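Local coordinates for protein malonyl CoA reductase (malonate semialdehyde-forming) (Sulfolobus tokodaii, PDB 2EP5) that probably catalyses the NADPH-dependent reduction of malonyl-CoA to malonate semialdehyde and belongs to the aspartate-semialdehyde dehydrogenase family, at residues G11-V16 against V35-S40; V16-V21 against K51-G56. All coordinates share one frame; numbering follows the deposited sequence.

Both contacts lie in the NAD-binding domain and both involve helix 15-24: interaction 1 through the turn leading into it, interaction 2 through its first turns, with Val16 common to both. Interaction 1 is small and polar, made at the ends of sheet strands by two bonds on a single carbonyl oxygen. Interaction 2 is larger and lies partly at the surface, where side chains of the helix meet an irregular loop through the chains of Gln18 and Glu54 packed about the Trp52 indole, with a salt bridge at the margin. Tyr46 ties them together: its hydroxyl is bonded to Ser12 O, and its side chain touches Gln18, Val21 and Trp52.

Interaction 1. Residues G11-V16 against V35-S40; sequences GSTGMV and VSASPS
Ser12 grips the backbone of Ser36 with two hydrogen bonds that end on the same carbonyl oxygen. Ser12 N donates to Ser36 O over 3.1 Å in an almost straight bond (169° at the hydrogen). Ser12 OG gives the second, at 2.8 Å from Ser36 O, but arrives from above the carbonyl plane, 44° out of it. With chi1 at 63° the hydroxyl sits between the backbone N and carbonyl carbon of its own residue, which brings both donors to bear on one acceptor. The side chain of Ser36 is engaged separately, its OG bonded to Val68 O on the neighbouring strand 67-68.

Packing fills in around these bonds. The same hydroxyl rests against the side chain of Val35, Ser12 OG lying 3.4 Å from Val35 CB, while Val35 leans on Ile67 as well. Replacing this serine with an alanine removes the hydroxyl, which would probably leave Ser36 O with one donor fewer and a small gap beside Val35. Farther along, Thr13 OG1 comes to 3.7 Å from the methyl CB of Ala37; this hydroxyl is buried here with no polar partner in the model.

The backbones come nearest at Gly11 and Ala37, whose CA atoms are 5.2 Å apart. Gly11 has positive phi in the turn, and Gly14 is the N-cap residue of helix 15-24. With Gly17 they spell the GxxGxxG pattern of a Rossmann fold. The contact therefore joins the glycine-rich turn after strand 5-10 to the end of strand 30-36, the two parallel strands of the first beta-alpha-beta unit, a region that in dinucleotide-binding relatives faces the cofactor and probably does so here.

Interaction 2. Residues V16-V21 against K51-G56; sequences VGQKMV and KWIEQG
Gln18 and Glu54 lead a side-chain packing contact between the first turns of helix 15-24 and an irregular loop, residues 51-56, lying between helices 46-49 and 60-63 in a partly buried part of the NAD-binding domain. Gln18 contributes the largest single share of the buried surface. Its CG is anti to the carbonyl carbon (chi1 -60°) and the chain runs on extended, so that it slides alongside Trp52 in the opposite direction, with the amide and indole planes only 7° apart. The aliphatic part does much of the touching: Gln18 CB is 3.7 Å from Trp52 CZ3 and equally 3.7 Å from Glu54 CG. The amide end reaches the loop backbone around Lys51 and Ile53.

Glu54 also covers the indole, its CB standing 3.3 Å above the ring plane of Trp52, toward the rim. Val21, one helical turn beyond Gln18, adds a looser apolar touch with Val21 CG1 4.5 Å from Trp52 CH2. Tyr46 of helix 46-49 packs on Gln18, Val21 and Trp52 together.

Charge comes in at the margin. The side chains of Lys19 and Glu54 cross at about a right angle, and the salt bridge is long, Lys19 NZ to Glu54 OE1 at 3.5 Å. The methylenes approach more closely than the charged end: Lys19 CG is 3.2 Å from Glu54 OE2. Lys22 shares the load with its own salt bridge to Glu54 OE1, so one carboxylate would help to offset two ammonium groups that lie near each other.

Helix 334-347 also packs on this helix, Ala334 on Lys19 and Met20, and Thr337 on Met20. The arrangement is that of a Rossmann domain whose first helix, following the glycine-rich turn, is flanked by the long connection from strand 30-36 to strand 67-68.

Interaction 1. Residues G11-V16 against V35-S40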
loop_
_atom_site.group_PDB
_atom_site.type_symbol
_atom_site.label_atom_id
_atom_site.label_comp_id
_atom_site.label_asym_id
_atom_site.label_seq_id
_atom_site.Cartn_x
_atom_site.Cartn_y
_atom_site.Cartn_z
ATOM N N GLY A 11 -30.338 0.811 -5.769
ATOM C CA GLY A 11 -28.997 0.642 -5.242
ATOM C C GLY A 11 -28.102 1.729 -5.816
ATOM O O GLY A 11 -27.102 1.441 -6.472
ATOM N N SER A 12 -28.478 2.983 -5.565
ATOM C CA SER A 12 -27.758 4.150 -6.066
ATOM C C SER A 12 -26.687 4.653 -5.108
ATOM O O SER A 12 -25.919 5.550 -5.441
ATOM C CB SER A 12 -28.747 5.286 -6.322
ATOM O OG SER A 12 -29.368 5.697 -5.110
ATOM N N THR A 13 -26.644 4.063 -3.923
ATOM C CA THR A 13 -25.704 4.452 -2.875
ATOM C C THR A 13 -24.327 3.784 -2.942
ATOM O O THR A 13 -23.335 4.357 -2.488
ATOM C CB THR A 13 -26.364 4.197 -1.497
ATOM O OG1 THR A 13 -27.223 5.297 -1.181
ATOM C CG2 THR A 13 -25.343 4.014 -0.414
ATOM N N GLY A 14 -24.258 2.583 -3.502
ATOM C CA GLY A 14 -22.982 1.893 -3.589
ATOM C C GLY A 14 -22.024 2.503 -4.596
ATOM O O GLY A 14 -22.308 3.556 -5.170
ATOM N N MET A 15 -20.888 1.844 -4.819
ATOM C CA MET A 15 -19.900 2.342 -5.770
ATOM C C MET A 15 -20.436 2.372 -7.194
ATOM O O MET A 15 -20.327 3.391 -7.875
ATOM C CB MET A 15 -18.623 1.498 -5.731
ATOM C CG MET A 15 -17.715 1.802 -4.555
ATOM S SD MET A 15 -16.106 0.969 -4.678
ATOM C CE MET A 15 -15.227 2.110 -5.745
ATOM N N VAL A 16 -21.001 1.257 -7.652
ATOM C CA VAL A 16 -21.548 1.204 -9.007
ATOM C C VAL A 16 -22.677 2.219 -9.142
ATOM O O VAL A 16 -22.826 2.869 -10.178
ATOM C CB VAL A 16 -22.069 -0.206 -9.354
ATOM C CG1 VAL A 16 -22.901 -0.158 -10.635
ATOM C CG2 VAL A 16 -20.887 -1.160 -9.522
ATOM N N VAL A 35 -33.889 7.910 -7.411
ATOM C CA VAL A 35 -32.817 7.074 -6.905
ATOM C C VAL A 35 -33.371 6.381 -5.679
ATOM O O VAL A 35 -34.140 6.968 -4.908
ATOM C CB VAL A 35 -31.568 7.900 -6.513
ATOM C CG1 VAL A 35 -30.921 8.471 -7.752
ATOM C CG2 VAL A 35 -31.957 9.019 -5.558
ATOM N N SER A 36 -32.980 5.125 -5.513
ATOM C CA SER A 36 -33.437 4.320 -4.400
ATOM C C SER A 36 -32.255 3.837 -3.583
ATOM O O SER A 36 -31.139 3.729 -4.087
ATOM C CB SER A 36 -34.237 3.128 -4.934
ATOM O OG SER A 36 -34.737 2.324 -3.888
ATOM N N ALA A 37 -32.512 3.565 -2.309
ATOM C CA ALA A 37 -31.490 3.085 -1.391
ATOM C C ALA A 37 -32.204 2.306 -0.296
ATOM O O ALA A 37 -33.382 1.961 -0.442
ATOM C CB ALA A 37 -30.720 4.256 -0.793
ATOM N N SER A 38 -31.497 2.039 0.797
ATOM C CA SER A 38 -32.069 1.295 1.911
ATOM C C SER A 38 -33.277 2.036 2.487
ATOM O O SER A 38 -33.370 3.264 2.393
ATOM C CB SER A 38 -31.015 1.078 3.001
ATOM O OG SER A 38 -30.629 2.311 3.586
ATOM N N PRO A 39 -34.212 1.288 3.097
ATOM C CA PRO A 39 -35.450 1.782 3.713
ATOM C C PRO A 39 -35.328 3.013 4.615
ATOM O O PRO A 39 -36.083 3.974 4.467
ATOM C CB PRO A 39 -35.961 0.563 4.477
ATOM C CG PRO A 39 -35.531 -0.569 3.593
ATOM C CD PRO A 39 -34.107 -0.175 3.254
ATOM N N SER A 40 -34.390 2.971 5.553
ATOM C CA SER A 40 -34.193 4.077 6.482
ATOM C C SER A 40 -33.803 5.393 5.814
ATOM O O SER A 40 -33.884 6.448 6.435
ATOM C CB SER A 40 -33.134 3.701 7.522
ATOM O OG SER A 40 -31.917 3.329 6.900
#

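Interaction 2. Residues V16-V21 against K51-G56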
loop_
_atom_site.group_PDB
_atom_site.type_symbol
_atom_site.label_atom_id
_atom_site.label_comp_id
_atom_site.label_asym_id
_atom_site.label_seq_id
_atom_site.Cartn_x
_atom_site.Cartn_y
_atom_site.Cartn_z
ATOM N N VAL A 16 -21.001 1.257 -7.652
ATOM C CA VAL A 16 -21.548 1.204 -9.007
ATOM C C VAL A 16 -22.677 2.219 -9.142
ATOM O O VAL A 16 -22.826 2.869 -10.178
ATOM C CB VAL A 16 -22.069 -0.206 -9.354
ATOM C CG1 VAL A 16 -22.901 -0.158 -10.635
ATOM C CG2 VAL A 16 -20.887 -1.160 -9.522
ATOM N N GLY A 17 -23.454 2.365 -8.077
ATOM C CA GLY A 17 -24.547 3.321 -8.088
ATOM C C GLY A 17 -24.061 4.747 -8.267
ATOM O O GLY A 17 -24.607 5.497 -9.076
ATOM N N GLN A 18 -23.029 5.132 -7.518
ATOM C CA GLN A 18 -22.506 6.489 -7.618
ATOM C C GLN A 18 -21.920 6.736 -9.000
ATOM O O GLN A 18 -22.062 7.825 -9.545
ATOM C CB GLN A 18 -21.468 6.746 -6.518
ATOM C CG GLN A 18 -22.049 6.584 -5.106
ATOM C CD GLN A 18 -21.086 7.010 -4.011
ATOM O OE1 GLN A 18 -21.223 6.603 -2.851
ATOM N NE2 GLN A 18 -20.113 7.840 -4.370
ATOM N N LYS A 19 -21.271 5.728 -9.576
ATOM C CA LYS A 19 -20.717 5.864 -10.924
ATOM C C LYS A 19 -21.854 6.178 -11.902
ATOM O O LYS A 19 -21.753 7.082 -12.728
ATOM C CB LYS A 19 -20.041 4.565 -11.373
ATOM C CG LYS A 19 -18.542 4.534 -11.179
ATOM C CD LYS A 19 -17.821 5.477 -12.137
ATOM C CE LYS A 19 -16.372 5.652 -11.706
ATOM N NZ LYS A 19 -15.613 6.564 -12.602
ATOM N N MET A 20 -22.937 5.414 -11.803
ATOM C CA MET A 20 -24.076 5.607 -12.687
ATOM C C MET A 20 -24.711 6.979 -12.486
ATOM O O MET A 20 -25.048 7.661 -13.451
ATOM C CB MET A 20 -25.104 4.493 -12.461
ATOM C CG MET A 20 -24.582 3.124 -12.854
ATOM S SD MET A 20 -25.729 1.789 -12.539
ATOM C CE MET A 20 -26.769 1.882 -13.989
ATOM N N VAL A 21 -24.878 7.377 -11.231
ATOM C CA VAL A 21 -25.454 8.678 -10.938
ATOM C C VAL A 21 -24.612 9.749 -11.622
ATOM O O VAL A 21 -25.151 10.674 -12.229
ATOM C CB VAL A 21 -25.492 8.948 -9.419
ATOM C CG1 VAL A 21 -25.741 10.431 -9.148
ATOM C CG2 VAL A 21 -26.602 8.132 -8.779
ATOM N N LYS A 51 -22.790 8.545 0.883
ATOM C CA LYS A 51 -21.449 8.851 1.356
ATOM C C LYS A 51 -20.679 8.916 0.042
ATOM O O LYS A 51 -20.129 7.912 -0.417
ATOM C CB LYS A 51 -20.924 7.707 2.224
ATOM C CG LYS A 51 -20.909 7.984 3.716
ATOM C CD LYS A 51 -19.693 8.830 4.105
ATOM C CE LYS A 51 -19.507 8.858 5.622
ATOM N NZ LYS A 51 -18.298 9.619 6.054
ATOM N N TRP A 52 -20.677 10.097 -0.570
ATOM C CA TRP A 52 -20.021 10.304 -1.853
ATOM C C TRP A 52 -18.599 9.763 -1.868
ATOM O O TRP A 52 -17.764 10.101 -1.023
ATOM C CB TRP A 52 -20.029 11.785 -2.220
ATOM C CG TRP A 52 -19.828 12.044 -3.677
ATOM C CD1 TRP A 52 -18.898 12.863 -4.237
ATOM C CD2 TRP A 52 -20.611 11.527 -4.762
ATOM N NE1 TRP A 52 -19.051 12.899 -5.604
ATOM C CE2 TRP A 52 -20.096 12.086 -5.953
ATOM C CE3 TRP A 52 -21.698 10.647 -4.845
ATOM C CZ2 TRP A 52 -20.630 11.793 -7.215
ATOM C CZ3 TRP A 52 -22.231 10.356 -6.102
ATOM C CH2 TRP A 52 -21.696 10.928 -7.268
ATOM N N ILE A 53 -18.338 8.922 -2.860
ATOM C CA ILE A 53 -17.052 8.276 -3.009
ATOM C C ILE A 53 -16.429 8.583 -4.363
ATOM O O ILE A 53 -15.255 8.310 -4.584
ATOM C CB ILE A 53 -17.235 6.745 -2.824
ATOM C CG1 ILE A 53 -16.359 6.273 -1.671
ATOM C CG2 ILE A 53 -16.991 5.998 -4.138
ATOM C CD1 ILE A 53 -16.701 6.917 -0.351
ATOM N N GLU A 54 -17.225 9.153 -5.261
ATOM C CA GLU A 54 -16.761 9.503 -6.600
ATOM C C GLU A 54 -15.932 10.779 -6.614
ATOM O O GLU A 54 -15.757 11.441 -5.591
ATOM C CB GLU A 54 -17.950 9.687 -7.547
ATOM C CG GLU A 54 -18.562 8.402 -8.076
ATOM C CD GLU A 54 -17.617 7.617 -8.967
ATOM O OE1 GLU A 54 -17.014 8.215 -9.883
ATOM O OE2 GLU A 54 -17.487 6.394 -8.758
ATOM N N GLN A 55 -15.438 11.119 -7.800
ATOM C CA GLN A 55 -14.636 12.318 -8.006
ATOM C C GLN A 55 -15.492 13.573 -7.933
ATOM O O GLN A 55 -16.577 13.633 -8.517
ATOM C CB GLN A 55 -13.933 12.248 -9.372
ATOM C CG GLN A 55 -13.549 13.604 -9.993
ATOM C CD GLN A 55 -14.674 14.237 -10.824
ATOM O OE1 GLN A 55 -15.109 13.677 -11.836
ATOM N NE2 GLN A 55 -15.140 15.409 -10.398
ATOM N N GLY A 56 -14.998 14.569 -7.204
ATOM C CA GLY A 56 -15.704 15.829 -7.076
ATOM C C GLY A 56 -16.923 15.820 -6.176
ATOM O O GLY A 56 -17.053 14.982 -5.285
#